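Local coordinates for mandelate racemase/muconate lactonizing protein (Alicyclobacillus acidocaldarius LAA1, PDB 3QLD) that belongs to the enolase superfamily, pairing an N-terminal capping domain with a C-terminal beta/alpha-barrel domain, at residues A[177-182]-A[211-217]; A[145-149]-A[171-176]; A[307-311]-A[350-356]. One frame throughout, in Å; residues are numbered along the deposited sequence. Where two conformers were deposited one is given.

Contact 1: residues A[177-182]-A[211-217]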
ATOM      1  N   ASP A 177     -22.092   1.758 -22.507  1.00 34.02           N
ATOM      2  CA  ASP A 177     -20.966   0.979 -22.999  1.00 34.18           C
ATOM      3  C   ASP A 177     -21.215   0.507 -24.443  1.00 33.80           C
ATOM      4  O   ASP A 177     -20.547   0.986 -25.354  1.00 33.81           O
ATOM      5  CB  ASP A 177     -20.612  -0.212 -22.053  1.00 32.84           C
ATOM      6  CG  ASP A 177     -21.852  -0.974 -21.519  1.00 33.59           C
ATOM      7  OD1 ASP A 177     -22.905  -1.048 -22.177  1.00 34.27           O
ATOM      8  OD2 ASP A 177     -21.766  -1.539 -20.402  1.00 36.55           O
ATOM      9  N   ARG A 178     -22.157  -0.412 -24.615  1.00 34.80           N
ATOM     10  CA  ARG A 178     -22.400  -1.057 -25.929  1.00 37.35           C
ATOM     11  C   ARG A 178     -22.726   0.004 -27.014  1.00 37.94           C
ATOM     12  O   ARG A 178     -22.202  -0.052 -28.132  1.00 39.18           O
ATOM     13  CB  ARG A 178     -23.521  -2.107 -25.807  1.00 36.19           C
ATOM     14  CG  ARG A 178     -23.564  -3.071 -26.978  1.00 40.62           C
ATOM     15  CD  ARG A 178     -24.885  -3.805 -27.102  1.00 46.56           C
ATOM     16  NE  ARG A 178     -25.028  -4.455 -28.421  1.00 50.97           N
ATOM     17  CZ  ARG A 178     -26.103  -4.392 -29.214  1.00 54.20           C
ATOM     18  NH1 ARG A 178     -27.186  -3.688 -28.862  1.00 54.36           N
ATOM     19  NH2 ARG A 178     -26.101  -5.053 -30.378  1.00 52.69           N
ATOM     20  N   ALA A 179     -23.562   0.981 -26.668  1.00 38.97           N
ATOM     21  CA  ALA A 179     -24.022   1.969 -27.681  1.00 39.21           C
ATOM     22  C   ALA A 179     -22.886   2.867 -28.237  1.00 39.69           C
ATOM     23  O   ALA A 179     -22.707   3.040 -29.486  1.00 38.68           O
ATOM     24  CB  ALA A 179     -25.177   2.792 -27.117  1.00 40.26           C
ATOM     25  N   ALA A 180     -22.093   3.405 -27.313  1.00 38.14           N
ATOM     26  CA  ALA A 180     -20.921   4.164 -27.690  1.00 37.87           C
ATOM     27  C   ALA A 180     -19.959   3.337 -28.525  1.00 37.23           C
ATOM     28  O   ALA A 180     -19.540   3.804 -29.593  1.00 37.28           O
ATOM     29  CB  ALA A 180     -20.205   4.746 -26.438  1.00 37.38           C
ATOM     30  N   ILE A 181     -19.551   2.155 -28.025  1.00 35.43           N
ATOM     31  CA  ILE A 181     -18.575   1.318 -28.731  1.00 33.53           C
ATOM     32  C   ILE A 181     -19.057   0.860 -30.123  1.00 33.31           C
ATOM     33  O   ILE A 181     -18.275   0.914 -31.081  1.00 32.27           O
ATOM     34  CB  ILE A 181     -18.094   0.079 -27.887  1.00 34.07           C
ATOM     35  CG1 ILE A 181     -17.429   0.557 -26.580  1.00 32.68           C
ATOM     36  CG2 ILE A 181     -17.179  -0.837 -28.736  1.00 30.46           C
ATOM     37  CD1 ILE A 181     -17.301  -0.528 -25.490  1.00 31.79           C
ATOM     38  N   LYS A 182     -20.292   0.388 -30.190  1.00 32.76           N
ATOM     39  CA  LYS A 182     -20.953  -0.015 -31.478  1.00 35.19           C
ATOM     40  C   LYS A 182     -20.827   1.129 -32.527  1.00 36.12           C
ATOM     41  O   LYS A 182     -20.306   0.904 -33.642  1.00 36.12           O
ATOM     42  CB  LYS A 182     -22.400  -0.435 -31.213  1.00 34.08           C
ATOM     43  CG  LYS A 182     -23.310  -0.912 -32.419  1.00 38.10           C
ATOM     44  CD  LYS A 182     -24.739  -1.255 -31.918  1.00 39.85           C
ATOM     45  CE  LYS A 182     -25.652  -0.013 -31.751  1.00 45.84           C
ATOM     46  NZ  LYS A 182     -26.645   0.004 -30.587  1.00 44.39           N
ATOM     47  N   GLN A 211     -20.902  -9.051 -24.435  1.00 28.60           N
ATOM     48  CA  GLN A 211     -21.538  -8.482 -25.679  1.00 29.58           C
ATOM     49  C   GLN A 211     -20.521  -7.606 -26.404  1.00 28.74           C
ATOM     50  O   GLN A 211     -20.588  -7.414 -27.658  1.00 26.14           O
ATOM     51  CB  GLN A 211     -22.778  -7.646 -25.349  1.00 30.40           C
ATOM     52  CG  GLN A 211     -24.065  -8.310 -24.764  1.00 37.55           C
ATOM     53  CD  GLN A 211     -25.091  -7.227 -24.224  1.00 44.46           C
ATOM     54  OE1 GLN A 211     -25.109  -6.079 -24.689  1.00 50.64           O
ATOM     55  NE2 GLN A 211     -25.889  -7.592 -23.217  1.00 46.08           N
ATOM     56  N   LEU A 212     -19.577  -7.065 -25.628  1.00 26.18           N
ATOM     57  CA  LEU A 212     -18.527  -6.250 -26.183  1.00 25.67           C
ATOM     58  C   LEU A 212     -17.501  -6.961 -27.024  1.00 25.55           C
ATOM     59  O   LEU A 212     -16.814  -6.332 -27.810  1.00 26.33           O
ATOM     60  CB  LEU A 212     -17.850  -5.317 -25.133  1.00 24.31           C
ATOM     61  CG  LEU A 212     -18.811  -4.457 -24.314  1.00 28.17           C
ATOM     62  CD1 LEU A 212     -17.915  -3.669 -23.309  1.00 26.19           C
ATOM     63  CD2 LEU A 212     -19.602  -3.460 -25.204  1.00 31.21           C
ATOM     64  N   ASP A 213     -17.400  -8.282 -26.918  1.00 25.89           N
ATOM     65  CA  ASP A 213     -16.437  -9.023 -27.729  1.00 25.11           C
ATOM     66  C   ASP A 213     -16.708  -8.834 -29.222  1.00 26.83           C
ATOM     67  O   ASP A 213     -15.801  -9.026 -30.044  1.00 26.76           O
ATOM     68  CB  ASP A 213     -16.576 -10.527 -27.409  1.00 25.15           C
ATOM     69  CG  ASP A 213     -15.852 -10.928 -26.123  1.00 25.42           C
ATOM     70  OD1 ASP A 213     -15.100 -10.101 -25.533  1.00 25.79           O
ATOM     71  OD2 ASP A 213     -16.066 -12.085 -25.686  1.00 23.87           O
ATOM     72  N   ALA A 214     -17.931  -8.458 -29.559  1.00 28.14           N
ATOM     73  CA  ALA A 214     -18.275  -8.337 -30.998  1.00 29.74           C
ATOM     74  C   ALA A 214     -17.504  -7.184 -31.692  1.00 31.25           C
ATOM     75  O   ALA A 214     -17.401  -7.166 -32.930  1.00 30.77           O
ATOM     76  CB  ALA A 214     -19.753  -8.216 -31.176  1.00 31.23           C
ATOM     77  N   TYR A 215     -16.932  -6.255 -30.896  1.00 29.05           N
ATOM     78  CA  TYR A 215     -16.307  -5.045 -31.436  1.00 28.24           C
ATOM     79  C   TYR A 215     -14.822  -4.985 -31.551  1.00 27.81           C
ATOM     80  O   TYR A 215     -14.283  -3.910 -31.935  1.00 27.79           O
ATOM     81  CB  TYR A 215     -16.875  -3.803 -30.707  1.00 28.58           C
ATOM     82  CG  TYR A 215     -18.363  -3.856 -30.665  1.00 29.29           C
ATOM     83  CD1 TYR A 215     -19.114  -3.756 -31.842  1.00 38.07           C
ATOM     84  CD2 TYR A 215     -19.048  -4.059 -29.482  1.00 29.69           C
ATOM     85  CE1 TYR A 215     -20.514  -3.840 -31.814  1.00 36.98           C
ATOM     86  CE2 TYR A 215     -20.412  -4.166 -29.443  1.00 34.21           C
ATOM     87  CZ  TYR A 215     -21.147  -4.054 -30.631  1.00 37.66           C
ATOM     88  OH  TYR A 215     -22.529  -4.144 -30.599  1.00 38.98           O
ATOM     89  N   ASP A 216     -14.166  -6.098 -31.185  0.70 27.18           N
ATOM     90  CA  ASP A 216     -12.732  -6.274 -31.300  0.70 27.24           C
ATOM     91  C   ASP A 216     -11.899  -5.156 -30.629  0.70 27.26           C
ATOM     92  O   ASP A 216     -10.991  -4.620 -31.235  0.70 25.69           O
ATOM     93  CB  ASP A 216     -12.345  -6.477 -32.791  0.70 29.53           C
ATOM     94  CG  ASP A 216     -13.160  -7.600 -33.461  0.70 33.23           C
ATOM     95  OD1 ASP A 216     -13.879  -8.398 -32.764  0.70 35.84           O
ATOM     96  OD2 ASP A 216     -13.078  -7.673 -34.711  0.70 39.24           O
ATOM     97  N   LEU A 217     -12.239  -4.833 -29.365  1.00 25.84           N
ATOM     98  CA  LEU A 217     -11.463  -3.875 -28.534  1.00 24.41           C
ATOM     99  C   LEU A 217     -10.088  -4.409 -28.342  1.00 23.52           C
ATOM    100  O   LEU A 217      -9.918  -5.603 -28.201  1.00 24.03           O
ATOM    101  CB  LEU A 217     -12.177  -3.710 -27.158  1.00 23.67           C
ATOM    102  CG  LEU A 217     -13.559  -3.101 -27.163  1.00 25.04           C
ATOM    103  CD1 LEU A 217     -14.235  -3.235 -25.796  1.00 24.95           C
ATOM    104  CD2 LEU A 217     -13.491  -1.604 -27.571  1.00 29.30           C
TER
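Two successive beta/alpha units of the barrel domain meet here: I181 and R178, on the first turns of helix 178-187, pack against L212 and Y215, which follow helix 206-211. I181 is the apolar centre. Its CD1 lies 3.7 Å from L212 CD2, and the two side chains cross at about a right angle. Its other branch, CG2, sits 3.6 Å from Y215 CB and also touches L217 CD2. CG2, anti to the backbone N, is carried to Y215 and L217, while CG1, beside that N, takes CD1 to L212. The Y215 ring is sandwiched. K182 CA stands over one face, 4.2 Å from the ring centroid and 23° off the normal, a CH-pi contact. A214 CB lies over the opposite face. The K182 side chain runs alongside the ring in the same direction. R178 is extended, with CG anti to its backbone N (chi1 -164°), and its NE comes to the phenol oxygen. R178 NE gives Y215 OH a weak, bent hydrogen bond of 3.3 Å, with an N-H...O angle of 124°. Q211 OE1 lies 3.3 Å from R178 CD. At the start of the helix, D177 OD1 accepts a hydrogen bond from the backbone N of R178 at 2.6 Å. R185, later in the same helix, bonds to Y215 O. Such packing of neighbouring outer helices and their following loops is typical of a beta/alpha-barrel.

Contact 2: residues A[145-149]-A[171-176]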
ATOM      1  N   GLY A 145     -13.809  10.961 -22.615  1.00 38.12           N
ATOM      2  CA  GLY A 145     -14.701  10.826 -21.448  1.00 39.06           C
ATOM      3  C   GLY A 145     -16.050  10.301 -21.881  1.00 40.44           C
ATOM      4  O   GLY A 145     -16.366  10.337 -23.065  1.00 40.13           O
HETATM    5  N   MSE A 146     -16.879   9.819 -20.965  1.00 43.25           N
HETATM    6  CA  MSE A 146     -18.215   9.427 -21.426  1.00 47.64           C
HETATM    7  C   MSE A 146     -19.231  10.574 -21.372  1.00 49.85           C
HETATM    8  O   MSE A 146     -19.181  11.420 -20.463  1.00 50.64           O
HETATM    9  CB  MSE A 146     -18.748   8.175 -20.702  1.00 48.33           C
HETATM   10  CG  MSE A 146     -18.957   8.271 -19.230  1.00 50.03           C
HETATM   11 SE   MSE A 146     -19.239   6.448 -18.483  1.00 57.88          SE
HETATM   12  CE  MSE A 146     -20.494   6.871 -17.023  1.00 56.04           C
ATOM     13  N   SER A 147     -20.150  10.602 -22.334  1.00 51.74           N
ATOM     14  CA  SER A 147     -21.314  11.523 -22.246  1.00 53.86           C
ATOM     15  C   SER A 147     -22.630  10.806 -22.490  1.00 54.79           C
ATOM     16  O   SER A 147     -22.693   9.829 -23.238  1.00 54.96           O
ATOM     17  CB  SER A 147     -21.185  12.694 -23.221  1.00 53.55           C
ATOM     18  OG  SER A 147     -20.577  12.243 -24.405  1.00 54.11           O
ATOM     19  N   GLU A 148     -23.693  11.306 -21.863  1.00 56.51           N
ATOM     20  CA  GLU A 148     -25.016  10.727 -22.081  1.00 57.57           C
ATOM     21  C   GLU A 148     -25.530  11.114 -23.475  1.00 57.26           C
ATOM     22  O   GLU A 148     -26.534  10.564 -23.943  1.00 57.19           O
ATOM     23  CB  GLU A 148     -25.985  11.111 -20.949  1.00 58.69           C
ATOM     24  CG  GLU A 148     -26.841   9.930 -20.465  1.00 61.06           C
ATOM     25  CD  GLU A 148     -26.733   9.703 -18.951  1.00 65.00           C
ATOM     26  OE1 GLU A 148     -27.577   8.968 -18.395  1.00 66.38           O
ATOM     27  OE2 GLU A 148     -25.799  10.245 -18.315  1.00 66.50           O
ATOM     28  N   SER A 149     -24.792  12.027 -24.127  1.00 57.09           N
ATOM     29  CA  SER A 149     -24.970  12.384 -25.535  1.00 57.03           C
ATOM     30  C   SER A 149     -24.015  11.624 -26.476  1.00 57.03           C
ATOM     31  O   SER A 149     -22.803  11.858 -26.487  1.00 56.77           O
ATOM     32  CB  SER A 149     -24.782  13.904 -25.710  1.00 57.38           C
ATOM     33  OG  SER A 149     -24.763  14.281 -27.085  1.00 57.45           O
ATOM     34  N   LYS A 171     -14.090   5.821 -22.158  1.00 26.71           N
ATOM     35  CA  LYS A 171     -14.580   5.540 -20.801  1.00 28.17           C
ATOM     36  C   LYS A 171     -15.929   4.896 -20.904  1.00 28.14           C
ATOM     37  O   LYS A 171     -16.774   5.342 -21.674  1.00 30.18           O
ATOM     38  CB  LYS A 171     -14.643   6.839 -19.976  1.00 28.55           C
ATOM     39  CG  LYS A 171     -13.279   7.418 -19.737  1.00 32.76           C
ATOM     40  CD  LYS A 171     -12.535   6.680 -18.595  1.00 39.65           C
ATOM     41  CE  LYS A 171     -11.070   7.155 -18.500  1.00 43.46           C
ATOM     42  NZ  LYS A 171     -10.590   7.184 -17.080  1.00 44.07           N
ATOM     43  N   ILE A 172     -16.115   3.775 -20.200  1.00 26.64           N
ATOM     44  CA  ILE A 172     -17.348   3.069 -20.224  1.00 24.78           C
ATOM     45  C   ILE A 172     -17.831   2.686 -18.798  1.00 27.46           C
ATOM     46  O   ILE A 172     -17.021   2.667 -17.851  1.00 25.71           O
ATOM     47  CB  ILE A 172     -17.264   1.774 -21.074  1.00 26.74           C
ATOM     48  CG1 ILE A 172     -16.238   0.792 -20.473  1.00 23.35           C
ATOM     49  CG2 ILE A 172     -17.008   2.168 -22.561  1.00 24.21           C
ATOM     50  CD1 ILE A 172     -16.456  -0.669 -20.993  1.00 21.97           C
ATOM     51  N   ALA A 173     -19.146   2.492 -18.676  1.00 27.63           N
ATOM     52  CA  ALA A 173     -19.777   2.047 -17.445  1.00 29.00           C
ATOM     53  C   ALA A 173     -21.049   1.344 -17.786  1.00 30.90           C
ATOM     54  O   ALA A 173     -21.530   1.449 -18.918  1.00 32.75           O
ATOM     55  CB  ALA A 173     -20.020   3.236 -16.464  1.00 29.48           C
ATOM     56  N   PRO A 174     -21.602   0.579 -16.835  1.00 32.90           N
ATOM     57  CA  PRO A 174     -22.809  -0.180 -17.126  1.00 35.26           C
ATOM     58  C   PRO A 174     -23.916   0.764 -17.612  1.00 37.67           C
ATOM     59  O   PRO A 174     -24.154   1.771 -16.977  1.00 37.74           O
ATOM     60  CB  PRO A 174     -23.156  -0.791 -15.770  1.00 36.12           C
ATOM     61  CG  PRO A 174     -21.783  -0.885 -15.054  1.00 32.51           C
ATOM     62  CD  PRO A 174     -21.124   0.373 -15.448  1.00 33.09           C
ATOM     63  N   GLY A 175     -24.521   0.463 -18.763  1.00 39.37           N
ATOM     64  CA  GLY A 175     -25.620   1.275 -19.287  1.00 39.34           C
ATOM     65  C   GLY A 175     -25.143   2.291 -20.288  1.00 39.40           C
ATOM     66  O   GLY A 175     -25.964   2.897 -21.009  1.00 40.24           O
ATOM     67  N   ARG A 176     -23.830   2.526 -20.315  1.00 38.25           N
ATOM     68  CA  ARG A 176     -23.209   3.474 -21.253  1.00 37.66           C
ATOM     69  C   ARG A 176     -21.931   2.805 -21.702  1.00 35.61           C
ATOM     70  O   ARG A 176     -20.843   3.210 -21.360  1.00 33.46           O
ATOM     71  CB  ARG A 176     -22.949   4.820 -20.576  1.00 39.72           C
ATOM     72  CG  ARG A 176     -23.722   4.999 -19.219  1.00 43.97           C
ATOM     73  CD  ARG A 176     -24.215   6.428 -18.868  1.00 52.93           C
ATOM     74  NE  ARG A 176     -23.335   7.505 -19.341  1.00 59.79           N
ATOM     75  CZ  ARG A 176     -22.890   8.523 -18.602  1.00 63.67           C
ATOM     76  NH1 ARG A 176     -22.098   9.444 -19.157  1.00 63.86           N
ATOM     77  NH2 ARG A 176     -23.240   8.638 -17.314  1.00 66.65           N
TER
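M146 and R176 make most of this surface contact, and E148 adds a charge. The apolar part is the selenomethionine M146. Its methyl CE lies 3.7 Å from A173 CB and also sits over the centre of one face of the R176 guanidinium, 3.3 Å from R176 CZ. A chi1 of 63° sets CG of M146 between its backbone N and carbonyl carbon, and this puts CG 3.4 Å from R176 NH1. The two side chains cross at about a right angle. The charged part is a salt bridge, E148 OE2 to R176 NH2 at 3.2 Å. The oxygen lies over the opposite guanidinium face, well out of the plane, so the attraction is one of charges alone. The carboxylate and guanidinium planes are 32° apart. R176 is thus held between a methyl and a carboxylate. Its NE is buried here without a polar partner. Side chains against backbone complete the contact: K171 O lies 3.6 Å from M146 CB, and K171 CG lies 4.1 Å from G145 CA. K171 NZ turns away to a salt bridge with D196. Local bonds shape both loops. A type II turn from A173 to R176 is closed by R176 N to A173 O at 2.9 Å, and S147 OG bonds to S149 O. Adjacent loops that each join a parallel barrel strand to its following helix are a feature of the beta/alpha-barrel.

Contact 3: residues A[307-311]-A[350-356]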
ATOM      1  N   VAL A 307       8.911  12.499 -20.258  1.00 28.69           N
ATOM      2  CA  VAL A 307      10.178  12.067 -20.913  1.00 28.66           C
ATOM      3  C   VAL A 307      10.605  10.664 -20.502  1.00 27.14           C
ATOM      4  O   VAL A 307      10.802   9.792 -21.365  1.00 28.26           O
ATOM      5  CB  VAL A 307      11.336  13.087 -20.697  1.00 28.27           C
ATOM      6  CG1 VAL A 307      12.705  12.420 -21.008  1.00 28.86           C
ATOM      7  CG2 VAL A 307      11.084  14.246 -21.600  1.00 27.89           C
ATOM      8  N   HIS A 308      10.647  10.401 -19.198  1.00 28.15           N
ATOM      9  CA  HIS A 308      10.973   9.052 -18.673  1.00 25.88           C
ATOM     10  C   HIS A 308      10.001   7.950 -19.091  1.00 26.95           C
ATOM     11  O   HIS A 308      10.417   6.804 -19.288  1.00 25.45           O
ATOM     12  CB  HIS A 308      11.110   9.089 -17.129  1.00 27.60           C
ATOM     13  CG  HIS A 308      12.409   9.680 -16.658  1.00 26.61           C
ATOM     14  ND1 HIS A 308      12.699   9.879 -15.323  1.00 25.95           N
ATOM     15  CD2 HIS A 308      13.492  10.130 -17.350  1.00 25.00           C
ATOM     16  CE1 HIS A 308      13.915  10.404 -15.209  1.00 27.49           C
ATOM     17  NE2 HIS A 308      14.422  10.554 -16.429  1.00 30.64           N
ATOM     18  N   GLY A 309       8.709   8.319 -19.225  1.00 28.12           N
ATOM     19  CA  GLY A 309       7.633   7.417 -19.576  1.00 26.29           C
ATOM     20  C   GLY A 309       7.728   7.118 -21.079  1.00 29.16           C
ATOM     21  O   GLY A 309       7.524   6.011 -21.503  1.00 27.62           O
ATOM     22  N   LEU A 310       8.017   8.128 -21.894  1.00 28.95           N
ATOM     23  CA  LEU A 310       8.345   7.812 -23.317  1.00 29.42           C
ATOM     24  C   LEU A 310       9.594   6.940 -23.521  1.00 28.73           C
ATOM     25  O   LEU A 310       9.595   6.098 -24.376  1.00 30.96           O
ATOM     26  CB  LEU A 310       8.408   9.095 -24.122  1.00 31.12           C
ATOM     27  CG  LEU A 310       7.110   9.924 -24.138  1.00 29.08           C
ATOM     28  CD1 LEU A 310       7.345  11.448 -24.350  1.00 30.91           C
ATOM     29  CD2 LEU A 310       6.050   9.483 -25.180  1.00 29.25           C
ATOM     30  N   ILE A 311      10.647   7.112 -22.731  1.00 28.39           N
ATOM     31  CA  ILE A 311      11.786   6.206 -22.767  1.00 28.80           C
ATOM     32  C   ILE A 311      11.403   4.753 -22.414  1.00 29.40           C
ATOM     33  O   ILE A 311      11.781   3.842 -23.095  1.00 28.66           O
ATOM     34  CB  ILE A 311      12.912   6.744 -21.893  1.00 28.25           C
ATOM     35  CG1 ILE A 311      13.484   8.013 -22.564  1.00 26.14           C
ATOM     36  CG2 ILE A 311      13.929   5.666 -21.531  1.00 30.38           C
ATOM     37  CD1 ILE A 311      14.341   8.875 -21.693  1.00 29.28           C
ATOM     38  N   VAL A 350      10.917   9.118 -29.491  1.00 35.41           N
ATOM     39  CA  VAL A 350      11.560   8.698 -28.268  1.00 35.97           C
ATOM     40  C   VAL A 350      12.768   9.563 -27.920  1.00 36.84           C
ATOM     41  O   VAL A 350      13.691   9.649 -28.705  1.00 36.32           O
ATOM     42  CB  VAL A 350      11.956   7.213 -28.400  1.00 35.81           C
ATOM     43  CG1 VAL A 350      12.840   6.726 -27.236  1.00 36.73           C
ATOM     44  CG2 VAL A 350      10.720   6.361 -28.541  1.00 36.21           C
ATOM     45  N   PRO A 351      12.774  10.186 -26.704  1.00 35.93           N
ATOM     46  CA  PRO A 351      13.896  10.976 -26.184  1.00 36.21           C
ATOM     47  C   PRO A 351      15.253  10.246 -26.207  1.00 36.21           C
ATOM     48  O   PRO A 351      15.419   9.114 -25.669  1.00 35.11           O
ATOM     49  CB  PRO A 351      13.480  11.261 -24.711  1.00 34.82           C
ATOM     50  CG  PRO A 351      11.948  11.364 -24.801  1.00 36.72           C
ATOM     51  CD  PRO A 351      11.563  10.301 -25.848  1.00 36.42           C
ATOM     52  N   GLN A 352      16.234  10.911 -26.808  1.00 35.55           N
ATOM     53  CA  GLN A 352      17.579  10.359 -26.875  1.00 35.91           C
ATOM     54  C   GLN A 352      18.528  11.007 -25.874  1.00 36.28           C
ATOM     55  O   GLN A 352      19.718  10.724 -25.890  1.00 37.33           O
ATOM     56  CB  GLN A 352      18.125  10.462 -28.326  1.00 37.43           C
ATOM     57  CG  GLN A 352      17.338   9.598 -29.318  1.00 36.72           C
ATOM     58  CD  GLN A 352      17.458   8.082 -29.048  1.00 35.60           C
ATOM     59  OE1 GLN A 352      18.487   7.562 -28.524  1.00 41.17           O
ATOM     60  NE2 GLN A 352      16.407   7.374 -29.370  1.00 38.64           N
ATOM     61  N   CYS A 353      17.999  11.827 -24.969  1.00 35.09           N
ATOM     62  CA  CYS A 353      18.826  12.506 -23.976  1.00 35.39           C
ATOM     63  C   CYS A 353      19.610  11.541 -23.104  1.00 35.00           C
ATOM     64  O   CYS A 353      19.089  10.505 -22.662  1.00 35.16           O
ATOM     65  CB  CYS A 353      17.978  13.442 -23.105  1.00 34.98           C
ATOM     66  SG  CYS A 353      16.464  12.584 -22.420  1.00 37.39           S
ATOM     67  N   ALA A 354      20.876  11.883 -22.875  1.00 33.71           N
ATOM     68  CA  ALA A 354      21.687  11.279 -21.848  1.00 34.71           C
ATOM     69  C   ALA A 354      21.231  12.009 -20.595  1.00 36.92           C
ATOM     70  O   ALA A 354      21.919  12.931 -20.123  1.00 37.03           O
ATOM     71  CB  ALA A 354      23.205  11.549 -22.083  1.00 34.89           C
ATOM     72  N   GLY A 355      20.058  11.639 -20.078  1.00 36.96           N
ATOM     73  CA  GLY A 355      19.515  12.350 -18.927  1.00 36.73           C
ATOM     74  C   GLY A 355      18.673  13.551 -19.329  1.00 36.26           C
ATOM     75  O   GLY A 355      18.969  14.251 -20.295  1.00 36.06           O
ATOM     76  N   VAL A 356      17.642  13.858 -18.541  1.00 34.33           N
ATOM     77  CA  VAL A 356      16.805  15.007 -18.853  1.00 32.95           C
ATOM     78  C   VAL A 356      17.285  16.369 -18.323  1.00 31.04           C
ATOM     79  O   VAL A 356      16.669  17.371 -18.625  1.00 31.20           O
ATOM     80  CB  VAL A 356      15.352  14.736 -18.421  1.00 32.44           C
ATOM     81  CG1 VAL A 356      15.243  14.802 -16.898  1.00 35.24           C
ATOM     82  CG2 VAL A 356      14.434  15.697 -19.048  1.00 32.96           C
TER
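P351 packs on one side of helix 303-313, touching V307, L310 and I311. Its CD lies 3.8 Å from L310 CB. Its CB lies 3.9 Å from I311 CG1, and its CG is the same distance from the backbone O of V307. The side chains of V307 and P351 lie alongside, pointing opposite ways, while I311 and P351 cross obliquely. V307 CG1 is the shared apolar point. A chi1 of 163° swings this methyl away from the backbone N of V307 and turns it to the loop, where it meets P351 CB at 4.0 Å. The same methyl touches C353 SG and V356 CG2. I311 CD1 also approaches C353 SG, at 4.3 Å. At the other end V350 CG2 lies near L310 O. All the touching residues are buried. In the next shell, D117 OD1 takes hydrogen bonds from both H308 NE2 and the backbone N of V356, tying helix and loop to one carboxylate. Backbone bonds from V350 to D136 and from C353 to L127 hold the loop. Around this core, helix 127-130 touches H308, I311 and V350, strand 137-144 packs on L310 and V350 through V138, and strand 43-48 of the antiparallel sheet reaches H308 and V356.

Overall arrangement
Along the chain contact 2 closes first, then contact 1, then contact 3. Contacts 1 and 2 are neighbours, with centres 12 Å apart. They meet through I172, which follows strand 167-171 and packs on D177, I181 and L212. Together they link the chain segments that follow three consecutive parallel strands, 137-144, 167-171 and 192-196. Contact 3 lies about 35 Å from contact 2 and 36 Å from contact 1, measured between centres. It is on the opposite side of the chain's centre from contact 2. It joins the helix after strand 293-296 to the loop after antiparallel strand 347-349. The contacts thus sample early and late units of the barrel domain, with contact 3 also bordering the N-terminal domain.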